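Local coordinates for protein luciferase-like monooxygenase (PDB 7BIP) that probably acts as a luciferase-like monooxygenase in the biosynthesis of the aromatic polyketide rishirilide in Streptomyces bottropensis, at residues V43-G51 / F111-F119. Residues are numbered along the deposited sequence; the frame is centred on the assembly and turned at random.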
loop_
_atom_site.group_PDB
_atom_site.type_symbol
_atom_site.label_atom_id
_atom_site.label_comp_id
_atom_site.label_asym_id
_atom_site.label_seq_id
_atom_site.Cartn_x
_atom_site.Cartn_y
_atom_site.Cartn_z
ATOM N N VAL A 43 2.888 -1.098 12.107
ATOM C CA VAL A 43 3.333 0.240 12.478
ATOM C C VAL A 43 3.869 0.983 11.253
ATOM O O VAL A 43 3.996 0.426 10.164
ATOM C CB VAL A 43 4.410 0.184 13.574
ATOM C CG1 VAL A 43 3.959 -0.748 14.681
ATOM C CG2 VAL A 43 5.725 -0.295 12.972
ATOM N N GLU A 44 4.184 2.267 11.451
ATOM C CA GLU A 44 4.855 3.089 10.440
ATOM C C GLU A 44 6.113 3.687 11.055
ATOM O O GLU A 44 6.027 4.437 12.035
ATOM C CB GLU A 44 3.951 4.216 9.927
ATOM C CG GLU A 44 4.615 5.070 8.836
ATOM C CD GLU A 44 3.707 6.156 8.289
ATOM O OE1 GLU A 44 2.498 6.134 8.603
ATOM O OE2 GLU A 44 4.204 7.039 7.548
ATOM N N HIS A 45 7.273 3.373 10.473
ATOM C CA HIS A 45 8.544 3.954 10.905
ATOM C C HIS A 45 9.526 3.947 9.741
ATOM O O HIS A 45 9.402 3.150 8.810
ATOM C CB HIS A 45 9.159 3.194 12.078
ATOM C CG HIS A 45 8.693 3.675 13.410
ATOM N ND1 HIS A 45 8.833 4.984 13.817
ATOM C CD2 HIS A 45 8.061 3.030 14.418
ATOM C CE1 HIS A 45 8.324 5.122 15.028
ATOM N NE2 HIS A 45 7.841 3.954 15.412
ATOM N N TYR A 46 10.535 4.827 9.820
ATOM C CA TYR A 46 11.499 5.000 8.736
ATOM C C TYR A 46 12.938 4.888 9.227
ATOM O O TYR A 46 13.278 5.391 10.303
ATOM C CB TYR A 46 11.320 6.360 8.044
ATOM C CG TYR A 46 9.931 6.577 7.509
ATOM C CD1 TYR A 46 9.624 6.311 6.179
ATOM C CD2 TYR A 46 8.917 7.037 8.341
ATOM C CE1 TYR A 46 8.330 6.509 5.689
ATOM C CE2 TYR A 46 7.634 7.242 7.868
ATOM C CZ TYR A 46 7.346 6.974 6.544
ATOM O OH TYR A 46 6.063 7.181 6.087
ATOM N N PHE A 47 13.769 4.213 8.422
ATOM C CA PHE A 47 15.236 4.313 8.395
ATOM C C PHE A 47 15.994 3.442 9.390
ATOM O O PHE A 47 17.148 3.091 9.133
ATOM C CB PHE A 47 15.723 5.754 8.612
ATOM C CG PHE A 47 15.029 6.772 7.773
ATOM C CD1 PHE A 47 14.760 6.537 6.434
ATOM C CD2 PHE A 47 14.643 7.972 8.333
ATOM C CE1 PHE A 47 14.111 7.480 5.673
ATOM C CE2 PHE A 47 14.007 8.921 7.580
ATOM C CZ PHE A 47 13.735 8.679 6.243
ATOM N N HIS A 48 15.397 3.117 10.530
ATOM C CA HIS A 48 16.123 2.458 11.605
ATOM C C HIS A 48 15.614 1.037 11.776
ATOM O O HIS A 48 14.490 0.716 11.391
ATOM C CB HIS A 48 15.964 3.225 12.920
ATOM C CG HIS A 48 16.527 4.611 12.879
ATOM N ND1 HIS A 48 17.881 4.863 12.926
ATOM C CD2 HIS A 48 15.920 5.818 12.791
ATOM C CE1 HIS A 48 18.085 6.169 12.868
ATOM N NE2 HIS A 48 16.911 6.770 12.787
ATOM N N GLU A 49 16.450 0.186 12.376
ATOM C CA GLU A 49 15.992 -1.163 12.698
ATOM C C GLU A 49 14.737 -1.135 13.562
ATOM O O GLU A 49 13.900 -2.045 13.471
ATOM C CB GLU A 49 17.114 -1.947 13.383
ATOM C CG GLU A 49 18.251 -2.286 12.441
ATOM C CD GLU A 49 19.614 -2.220 13.101
ATOM O OE1 GLU A 49 19.800 -2.841 14.172
ATOM O OE2 GLU A 49 20.499 -1.533 12.548
ATOM N N TYR A 50 14.580 -0.103 14.394
ATOM C CA TYR A 50 13.342 0.112 15.135
ATOM C C TYR A 50 12.206 0.531 14.202
ATOM O O TYR A 50 12.031 1.720 13.913
ATOM C CB TYR A 50 13.559 1.166 16.231
ATOM C CG TYR A 50 12.369 1.409 17.135
ATOM C CD1 TYR A 50 12.054 0.527 18.163
ATOM C CD2 TYR A 50 11.562 2.530 16.960
ATOM C CE1 TYR A 50 10.963 0.762 18.994
ATOM C CE2 TYR A 50 10.476 2.771 17.781
ATOM C CZ TYR A 50 10.182 1.888 18.795
ATOM O OH TYR A 50 9.096 2.136 19.602
ATOM N N GLY A 51 11.440 -0.442 13.707
ATOM C CA GLY A 51 10.255 -0.175 12.919
ATOM C C GLY A 51 10.477 0.000 11.432
ATOM O O GLY A 51 9.494 0.008 10.677
ATOM N N PHE A 111 7.877 10.673 16.622
ATOM C CA PHE A 111 8.815 11.127 17.641
ATOM C C PHE A 111 10.281 10.873 17.321
ATOM O O PHE A 111 11.134 11.414 18.030
ATOM C CB PHE A 111 8.482 10.482 18.996
ATOM C CG PHE A 111 8.729 9.000 19.045
ATOM C CD1 PHE A 111 9.871 8.496 19.651
ATOM C CD2 PHE A 111 7.814 8.115 18.498
ATOM C CE1 PHE A 111 10.099 7.132 19.701
ATOM C CE2 PHE A 111 8.036 6.744 18.545
ATOM C CZ PHE A 111 9.180 6.254 19.145
ATOM N N LEU A 112 10.614 10.091 16.299
ATOM C CA LEU A 112 12.015 9.851 15.975
ATOM C C LEU A 112 12.588 11.086 15.294
ATOM O O LEU A 112 12.052 11.516 14.268
ATOM C CB LEU A 112 12.164 8.633 15.077
ATOM C CG LEU A 112 11.751 7.284 15.678
ATOM C CD1 LEU A 112 11.971 6.150 14.678
ATOM C CD2 LEU A 112 12.507 7.025 16.966
ATOM N N PRO A 113 13.656 11.685 15.822
ATOM C CA PRO A 113 14.153 12.936 15.222
ATOM C C PRO A 113 14.595 12.789 13.775
ATOM O O PRO A 113 14.356 13.697 12.970
ATOM C CB PRO A 113 15.316 13.324 16.147
ATOM C CG PRO A 113 14.973 12.673 17.459
ATOM C CD PRO A 113 14.340 11.363 17.087
ATOM N N ASP A 114 15.208 11.659 13.410
ATOM C CA ASP A 114 15.642 11.487 12.026
ATOM C C ASP A 114 14.469 11.456 11.054
ATOM O O ASP A 114 14.625 11.837 9.888
ATOM C CB ASP A 114 16.470 10.213 11.880
ATOM C CG ASP A 114 17.808 10.311 12.581
ATOM O OD1 ASP A 114 18.494 9.277 12.705
ATOM O OD2 ASP A 114 18.167 11.423 13.017
ATOM N N GLU A 115 13.299 10.973 11.487
ATOM C CA GLU A 115 12.133 11.020 10.609
ATOM C C GLU A 115 11.750 12.458 10.296
ATOM O O GLU A 115 11.521 12.807 9.134
ATOM C CB GLU A 115 10.954 10.260 11.226
ATOM C CG GLU A 115 11.200 8.760 11.352
ATOM C CD GLU A 115 10.099 8.017 12.094
ATOM O OE1 GLU A 115 9.270 8.670 12.772
ATOM O OE2 GLU A 115 10.088 6.766 12.020
ATOM N N PHE A 116 11.696 13.323 11.318
ATOM C CA PHE A 116 11.375 14.730 11.081
ATOM C C PHE A 116 12.423 15.397 10.196
ATOM O O PHE A 116 12.085 16.167 9.283
ATOM C CB PHE A 116 11.268 15.483 12.414
ATOM C CG PHE A 116 9.965 15.261 13.141
ATOM C CD1 PHE A 116 8.852 16.039 12.849
ATOM C CD2 PHE A 116 9.863 14.285 14.133
ATOM C CE1 PHE A 116 7.650 15.838 13.523
ATOM C CE2 PHE A 116 8.673 14.086 14.812
ATOM C CZ PHE A 116 7.567 14.862 14.510
ATOM N N THR A 117 13.702 15.135 10.467
ATOM C CA THR A 117 14.759 15.803 9.716
ATOM C C THR A 117 14.718 15.404 8.248
ATOM O O THR A 117 14.835 16.257 7.356
ATOM C CB THR A 117 16.125 15.472 10.312
ATOM O OG1 THR A 117 16.175 15.901 11.677
ATOM C CG2 THR A 117 17.210 16.186 9.524
ATOM N N ALA A 118 14.536 14.112 7.978
ATOM C CA ALA A 118 14.589 13.630 6.601
ATOM C C ALA A 118 13.424 14.157 5.777
ATOM O O ALA A 118 13.586 14.474 4.593
ATOM C CB ALA A 118 14.612 12.103 6.580
ATOM N N PHE A 119 12.240 14.259 6.376
ATOM C CA PHE A 119 11.096 14.798 5.654
ATOM C C PHE A 119 11.043 16.319 5.709
ATOM O O PHE A 119 10.141 16.915 5.110
ATOM C CB PHE A 119 9.799 14.188 6.193
ATOM C CG PHE A 119 9.547 12.785 5.713
ATOM C CD1 PHE A 119 9.040 12.558 4.449
ATOM C CD2 PHE A 119 9.803 11.689 6.535
ATOM C CE1 PHE A 119 8.796 11.268 3.999
ATOM C CE2 PHE A 119 9.554 10.388 6.095
ATOM C CZ PHE A 119 9.054 10.183 4.821
#
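F119 turns its ring edge onto one face of Y46, with CE2 over the ring centre; the centroids lie 5.1 Å apart and the planes meet at 75°, a T-shaped pair. Y46 CB in turn lies over the centre of one face of F47, and Y50 CD2 over the rim of one face of H45. At the ring edges sit E115 OE2 for Y46, E115 OE2 and F111 CE2 for H45, and D114 OD1 for H48. E115 OE2 accepts two hydrogen bonds: from H45 ND1 on its syn side (2.8 Å, 167°), within the imidazole plane, and from Y46 N on its anti side (3.0 Å). The E115 chain, extended beyond CG (chi2 174°), carries the carboxylate from the first turn of helix 113-119 across to the loop. With E115 cut back to an alanine, H45 ND1 and the Y46 amide would probably lose their shared acceptor and the imidazole would be freer to turn. L112 CD1 approaches H45 ND1 obliquely at 3.5 Å. F47 CE2 presses on A118 CB at 3.4 Å, and the other subunit's M160 and L86 pack against F47 and A118. H48 NE2, partly exposed, reaches D114 OD1 in a weak, bent hydrogen bond (3.0 Å). The contact joins the loop after strand 39-42 to the short helix after strand 103-107, at the C-terminal end of the barrel strands, where TIM-barrel enzymes place their active sites. One carboxylate oxygen thus holds an imidazole N-H and a backbone N-H together, fixing the ring's rotation and tying loop to helix.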